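Local structure of arginine kinase (Anthopleura japonica, 4RF6) at residues 46-60 against 75-89. The protein catalyses the reversible transfer of a phosphoryl group from ATP to L-arginine, giving phosphoarginine and ADP, in a chain that carries two tandem kinase units. Sequence-based numbering, arbitrary orientation.
Sequences LKNKKTKLGITLWDC and YAGDEESYTLFGPLF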
loop_
_atom_site.group_PDB
_atom_site.type_symbol
_atom_site.label_atom_id
_atom_site.label_comp_id
_atom_site.label_asym_id
_atom_site.label_seq_id
_atom_site.Cartn_x
_atom_site.Cartn_y
_atom_site.Cartn_z
ATOM N N LEU A 46 23.194 31.715 -32.855
ATOM C CA LEU A 46 23.740 30.877 -31.787
ATOM C C LEU A 46 24.529 29.647 -32.260
ATOM O O LEU A 46 25.178 28.985 -31.451
ATOM C CB LEU A 46 22.612 30.422 -30.853
ATOM C CG LEU A 46 21.856 31.494 -30.072
ATOM C CD1 LEU A 46 20.773 30.857 -29.218
ATOM C CD2 LEU A 46 22.815 32.293 -29.204
ATOM N N LYS A 47 24.486 29.344 -33.555
ATOM C CA LYS A 47 25.047 28.082 -34.057
ATOM C C LYS A 47 26.567 27.922 -33.908
ATOM O O LYS A 47 27.083 26.803 -33.993
ATOM C CB LYS A 47 24.642 27.846 -35.514
ATOM C CG LYS A 47 25.274 28.816 -36.498
ATOM C CD LYS A 47 24.704 28.616 -37.894
ATOM C CE LYS A 47 25.529 29.360 -38.930
ATOM N NZ LYS A 47 24.928 29.250 -40.288
ATOM N N ASN A 48 27.281 29.023 -33.680
ATOM C CA ASN A 48 28.739 28.965 -33.571
ATOM C C ASN A 48 29.272 29.122 -32.145
ATOM O O ASN A 48 30.480 29.022 -31.913
ATOM C CB ASN A 48 29.392 29.993 -34.501
ATOM C CG ASN A 48 29.147 29.691 -35.968
ATOM O OD1 ASN A 48 29.216 28.539 -36.396
ATOM N ND2 ASN A 48 28.847 30.727 -36.746
ATOM N N LYS A 49 28.367 29.361 -31.197
ATOM C CA LYS A 49 28.745 29.542 -29.798
ATOM C C LYS A 49 28.915 28.207 -29.078
ATOM O O LYS A 49 28.151 27.263 -29.311
ATOM C CB LYS A 49 27.700 30.388 -29.064
ATOM C CG LYS A 49 27.404 31.715 -29.748
ATOM C CD LYS A 49 26.714 32.689 -28.804
ATOM C CE LYS A 49 26.434 34.016 -29.505
ATOM N NZ LYS A 49 25.798 34.998 -28.584
ATOM N N LYS A 50 29.914 28.134 -28.199
ATOM C CA LYS A 50 30.158 26.933 -27.396
ATOM C C LYS A 50 30.455 27.295 -25.940
ATOM O O LYS A 50 31.173 28.263 -25.666
ATOM C CB LYS A 50 31.324 26.126 -27.979
ATOM C CG LYS A 50 31.073 25.635 -29.397
ATOM C CD LYS A 50 32.232 24.827 -29.936
ATOM C CE LYS A 50 31.981 24.453 -31.387
ATOM N NZ LYS A 50 33.254 24.345 -32.143
ATOM N N THR A 51 29.904 26.517 -25.011
ATOM C CA THR A 51 30.159 26.722 -23.589
ATOM C C THR A 51 31.560 26.226 -23.242
ATOM O O THR A 51 32.234 25.630 -24.089
ATOM C CB THR A 51 29.117 25.989 -22.712
ATOM O OG1 THR A 51 29.395 24.582 -22.698
ATOM C CG2 THR A 51 27.702 26.224 -23.238
ATOM N N LYS A 52 31.995 26.468 -22.005
ATOM C CA LYS A 52 33.305 26.003 -21.549
ATOM C C LYS A 52 33.430 24.494 -21.667
ATOM O O LYS A 52 34.528 23.976 -21.862
ATOM C CB LYS A 52 33.571 26.409 -20.095
ATOM C CG LYS A 52 34.417 27.665 -19.933
ATOM C CD LYS A 52 34.516 28.110 -18.472
ATOM C CE LYS A 52 35.638 27.403 -17.711
ATOM N NZ LYS A 52 35.797 27.987 -16.339
ATOM N N LEU A 53 32.308 23.788 -21.541
ATOM C CA LEU A 53 32.327 22.330 -21.646
ATOM C C LEU A 53 32.235 21.879 -23.100
ATOM O O LEU A 53 32.224 20.680 -23.390
ATOM C CB LEU A 53 31.200 21.699 -20.826
ATOM C CG LEU A 53 31.148 22.043 -19.341
ATOM C CD1 LEU A 53 30.303 21.015 -18.613
ATOM C CD2 LEU A 53 32.533 22.121 -18.724
ATOM N N GLY A 54 32.168 22.845 -24.012
ATOM C CA GLY A 54 32.100 22.539 -25.429
ATOM C C GLY A 54 30.683 22.259 -25.893
ATOM O O GLY A 54 30.476 21.729 -26.987
ATOM N N ILE A 55 29.704 22.623 -25.070
ATOM C CA ILE A 55 28.305 22.376 -25.409
ATOM C C ILE A 55 27.828 23.352 -26.487
ATOM O O ILE A 55 27.958 24.572 -26.332
ATOM C CB ILE A 55 27.389 22.466 -24.173
ATOM C CG1 ILE A 55 27.898 21.542 -23.064
ATOM C CG2 ILE A 55 25.958 22.090 -24.544
ATOM C CD1 ILE A 55 28.022 20.087 -23.496
ATOM N N THR A 56 27.286 22.811 -27.578
ATOM C CA THR A 56 26.795 23.634 -28.682
ATOM C C THR A 56 25.275 23.703 -28.650
ATOM O O THR A 56 24.626 22.978 -27.892
ATOM C CB THR A 56 27.229 23.073 -30.059
ATOM O OG1 THR A 56 26.502 21.869 -30.339
ATOM C CG2 THR A 56 28.715 22.777 -30.082
ATOM N N LEU A 57 24.717 24.585 -29.476
ATOM C CA LEU A 57 23.275 24.718 -29.605
ATOM C C LEU A 57 22.696 23.406 -30.118
ATOM O O LEU A 57 21.671 22.931 -29.622
ATOM C CB LEU A 57 22.938 25.851 -30.574
ATOM C CG LEU A 57 21.472 26.114 -30.914
ATOM C CD1 LEU A 57 20.704 26.639 -29.707
ATOM C CD2 LEU A 57 21.372 27.089 -32.072
ATOM N N TRP A 58 23.364 22.822 -31.112
ATOM C CA TRP A 58 22.931 21.547 -31.670
ATOM C C TRP A 58 22.880 20.439 -30.623
ATOM O O TRP A 58 21.960 19.616 -30.638
ATOM C CB TRP A 58 23.817 21.132 -32.846
ATOM C CG TRP A 58 23.081 21.182 -34.142
ATOM C CD1 TRP A 58 23.266 22.073 -35.165
ATOM C CD2 TRP A 58 22.014 20.321 -34.549
ATOM N NE1 TRP A 58 22.386 21.804 -36.188
ATOM C CE2 TRP A 58 21.604 20.736 -35.831
ATOM C CE3 TRP A 58 21.368 19.235 -33.952
ATOM C CZ2 TRP A 58 20.572 20.098 -36.529
ATOM C CZ3 TRP A 58 20.349 18.606 -34.642
ATOM C CH2 TRP A 58 19.963 19.034 -35.917
ATOM N N ASP A 59 23.862 20.411 -29.722
ATOM C CA ASP A 59 23.862 19.444 -28.625
ATOM C C ASP A 59 22.589 19.585 -27.801
ATOM O O ASP A 59 22.002 18.596 -27.353
ATOM C CB ASP A 59 25.073 19.659 -27.713
ATOM C CG ASP A 59 26.382 19.264 -28.368
ATOM O OD1 ASP A 59 26.407 18.242 -29.084
ATOM O OD2 ASP A 59 27.385 19.978 -28.159
ATOM N N CYS A 60 22.165 20.829 -27.607
ATOM C CA CYS A 60 20.997 21.116 -26.788
ATOM C C CYS A 60 19.681 20.757 -27.470
ATOM O O CYS A 60 18.751 20.273 -26.823
ATOM C CB CYS A 60 20.990 22.585 -26.378
ATOM S SG CYS A 60 22.247 22.976 -25.145
ATOM N N TYR A 75 17.617 19.982 -24.091
ATOM C CA TYR A 75 18.243 19.702 -22.804
ATOM C C TYR A 75 19.461 20.609 -22.676
ATOM O O TYR A 75 20.107 20.928 -23.676
ATOM C CB TYR A 75 18.668 18.237 -22.703
ATOM C CG TYR A 75 17.521 17.243 -22.676
ATOM C CD1 TYR A 75 16.917 16.822 -23.853
ATOM C CD2 TYR A 75 17.059 16.713 -21.476
ATOM C CE1 TYR A 75 15.879 15.909 -23.839
ATOM C CE2 TYR A 75 16.016 15.800 -21.450
ATOM C CZ TYR A 75 15.431 15.404 -22.637
ATOM O OH TYR A 75 14.395 14.496 -22.624
ATOM N N ALA A 76 19.771 21.032 -21.452
ATOM C CA ALA A 76 20.959 21.855 -21.211
ATOM C C ALA A 76 22.136 20.981 -20.797
ATOM O O ALA A 76 22.029 20.194 -19.855
ATOM C CB ALA A 76 20.674 22.886 -20.147
ATOM N N GLY A 77 23.261 21.120 -21.490
ATOM C CA GLY A 77 24.420 20.297 -21.192
ATOM C C GLY A 77 25.121 20.789 -19.941
ATOM O O GLY A 77 25.854 20.043 -19.289
ATOM N N ASP A 78 24.894 22.058 -19.613
ATOM C CA ASP A 78 25.478 22.664 -18.422
ATOM C C ASP A 78 24.723 23.930 -18.055
ATOM O O ASP A 78 23.818 24.349 -18.783
ATOM C CB ASP A 78 26.981 22.957 -18.615
ATOM C CG ASP A 78 27.271 23.801 -19.851
ATOM O OD1 ASP A 78 26.339 24.420 -20.400
ATOM O OD2 ASP A 78 28.450 23.855 -20.273
ATOM N N GLU A 79 25.096 24.533 -16.928
ATOM C CA GLU A 79 24.468 25.762 -16.462
ATOM C C GLU A 79 24.654 26.883 -17.477
ATOM O O GLU A 79 23.732 27.659 -17.738
ATOM C CB GLU A 79 25.074 26.183 -15.123
ATOM C CG GLU A 79 24.771 27.621 -14.713
ATOM C CD GLU A 79 25.149 27.902 -13.268
ATOM O OE1 GLU A 79 24.679 28.918 -12.712
ATOM O OE2 GLU A 79 25.915 27.101 -12.692
ATOM N N GLU A 80 25.853 26.960 -18.047
ATOM C CA GLU A 80 26.185 28.016 -18.997
ATOM C C GLU A 80 25.265 27.982 -20.215
ATOM O O GLU A 80 24.946 29.027 -20.790
ATOM C CB GLU A 80 27.648 27.906 -19.432
ATOM C CG GLU A 80 28.098 29.002 -20.384
ATOM C CD GLU A 80 29.552 28.866 -20.794
ATOM O OE1 GLU A 80 29.986 29.632 -21.676
ATOM O OE2 GLU A 80 30.258 27.997 -20.238
ATOM N N SER A 81 24.839 26.781 -20.602
ATOM C CA SER A 81 23.914 26.613 -21.724
ATOM C C SER A 81 22.649 27.462 -21.567
ATOM O O SER A 81 22.132 28.011 -22.543
ATOM C CB SER A 81 23.530 25.138 -21.889
ATOM O OG SER A 81 24.625 24.375 -22.337
ATOM N N TYR A 82 22.154 27.571 -20.337
ATOM C CA TYR A 82 20.934 28.329 -20.091
ATOM C C TYR A 82 21.095 29.817 -20.394
ATOM O O TYR A 82 20.116 30.514 -20.682
ATOM C CB TYR A 82 20.457 28.133 -18.655
ATOM C CG TYR A 82 19.649 26.874 -18.456
ATOM C CD1 TYR A 82 18.371 26.759 -18.990
ATOM C CD2 TYR A 82 20.161 25.803 -17.733
ATOM C CE1 TYR A 82 17.625 25.614 -18.805
ATOM C CE2 TYR A 82 19.422 24.662 -17.536
ATOM C CZ TYR A 82 18.159 24.568 -18.081
ATOM O OH TYR A 82 17.421 23.421 -17.892
ATOM N N THR A 83 22.331 30.298 -20.328
ATOM C CA THR A 83 22.615 31.705 -20.599
ATOM C C THR A 83 23.143 31.904 -22.011
ATOM O O THR A 83 22.672 32.782 -22.739
ATOM C CB THR A 83 23.622 32.271 -19.596
ATOM O OG1 THR A 83 23.018 32.299 -18.295
ATOM C CG2 THR A 83 24.042 33.686 -19.986
ATOM N N LEU A 84 24.125 31.095 -22.396
ATOM C CA LEU A 84 24.747 31.253 -23.707
ATOM C C LEU A 84 23.714 31.020 -24.807
ATOM O O LEU A 84 23.735 31.693 -25.842
ATOM C CB LEU A 84 25.946 30.317 -23.874
ATOM C CG LEU A 84 26.884 30.605 -25.051
ATOM C CD1 LEU A 84 27.636 31.919 -24.858
ATOM C CD2 LEU A 84 27.871 29.462 -25.281
ATOM N N PHE A 85 22.801 30.081 -24.566
ATOM C CA PHE A 85 21.712 29.807 -25.496
ATOM C C PHE A 85 20.390 30.334 -24.937
ATOM O O PHE A 85 19.319 29.787 -25.214
ATOM C CB PHE A 85 21.627 28.309 -25.795
ATOM C CG PHE A 85 22.940 27.709 -26.230
ATOM C CD1 PHE A 85 23.565 28.146 -27.390
ATOM C CD2 PHE A 85 23.550 26.718 -25.475
ATOM C CE1 PHE A 85 24.774 27.602 -27.792
ATOM C CE2 PHE A 85 24.758 26.168 -25.868
ATOM C CZ PHE A 85 25.372 26.608 -27.026
ATOM N N GLY A 86 20.489 31.402 -24.149
ATOM C CA GLY A 86 19.336 32.082 -23.565
ATOM C C GLY A 86 18.171 32.424 -24.483
ATOM O O GLY A 86 17.018 32.160 -24.142
ATOM N N PRO A 87 18.453 33.026 -25.649
ATOM C CA PRO A 87 17.366 33.373 -26.578
ATOM C C PRO A 87 16.459 32.186 -26.912
ATOM O O PRO A 87 15.285 32.388 -27.243
ATOM C CB PRO A 87 18.120 33.823 -27.826
ATOM C CG PRO A 87 19.378 34.431 -27.277
ATOM C CD PRO A 87 19.745 33.595 -26.078
ATOM N N LEU A 88 16.994 30.971 -26.817
ATOM C CA LEU A 88 16.194 29.764 -26.995
ATOM C C LEU A 88 15.553 29.337 -25.673
ATOM O O LEU A 88 14.326 29.271 -25.564
ATOM C CB LEU A 88 17.048 28.623 -27.562
ATOM C CG LEU A 88 16.321 27.290 -27.754
ATOM C CD1 LEU A 88 15.155 27.453 -28.711
ATOM C CD2 LEU A 88 17.265 26.230 -28.268
ATOM N N PHE A 89 16.389 29.054 -24.674
ATOM C CA PHE A 89 15.911 28.556 -23.376
ATOM C C PHE A 89 14.926 29.496 -22.664
ATOM O O PHE A 89 13.938 29.032 -22.086
ATOM C CB PHE A 89 17.088 28.219 -22.445
ATOM C CG PHE A 89 17.782 26.919 -22.780
ATOM C CD1 PHE A 89 17.268 25.708 -22.333
ATOM C CD2 PHE A 89 18.952 26.912 -23.530
ATOM C CE1 PHE A 89 17.901 24.508 -22.637
ATOM C CE2 PHE A 89 19.598 25.717 -23.839
ATOM C CZ PHE A 89 19.069 24.512 -23.396
HETATM O O HOH W 1 24.368 34.339 -26.343
#
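Leu57 CA sits over one face of the Phe85 ring, towards its rim, while Lys49 O and Ile55 O meet the edge in its plane. Phe85 CZ points into the backbone where helix 57-66 begins, 3.2 Å from Leu57 N. Cys60 SG lies obliquely to this ring, 4.0 Å from Phe85 CD2, and at the edge of Phe89, whose CZ is 3.9 Å away. Thr56 and Asp59 close a capping box on that same helix end. Both segments belong to the small N-terminal domain of the first of the two phosphagen kinase repeats, and Cys60 O accepts from Tyr75 N at 3.0 Å, tying the helix to a residue that, by similarity, belongs to the substrate site. Thr51 OG1 donates to the syn lone pair of Asp78 OD2 (2.7 Å) and accepts from Ile55 N; Asp78 OD1, gripped from opposite faces by Ser81 N and OG, caps helix 79-84. Glu80, with CG anti to the backbone N (chi1 -178°) and the chain extended beyond it, passes alongside Thr51 to take Lys52 N on OE2 in a nearly straight bond (2.9 Å, 177°), met from above the carboxylate plane. A water bridges Lys49 NZ to Leu84 O.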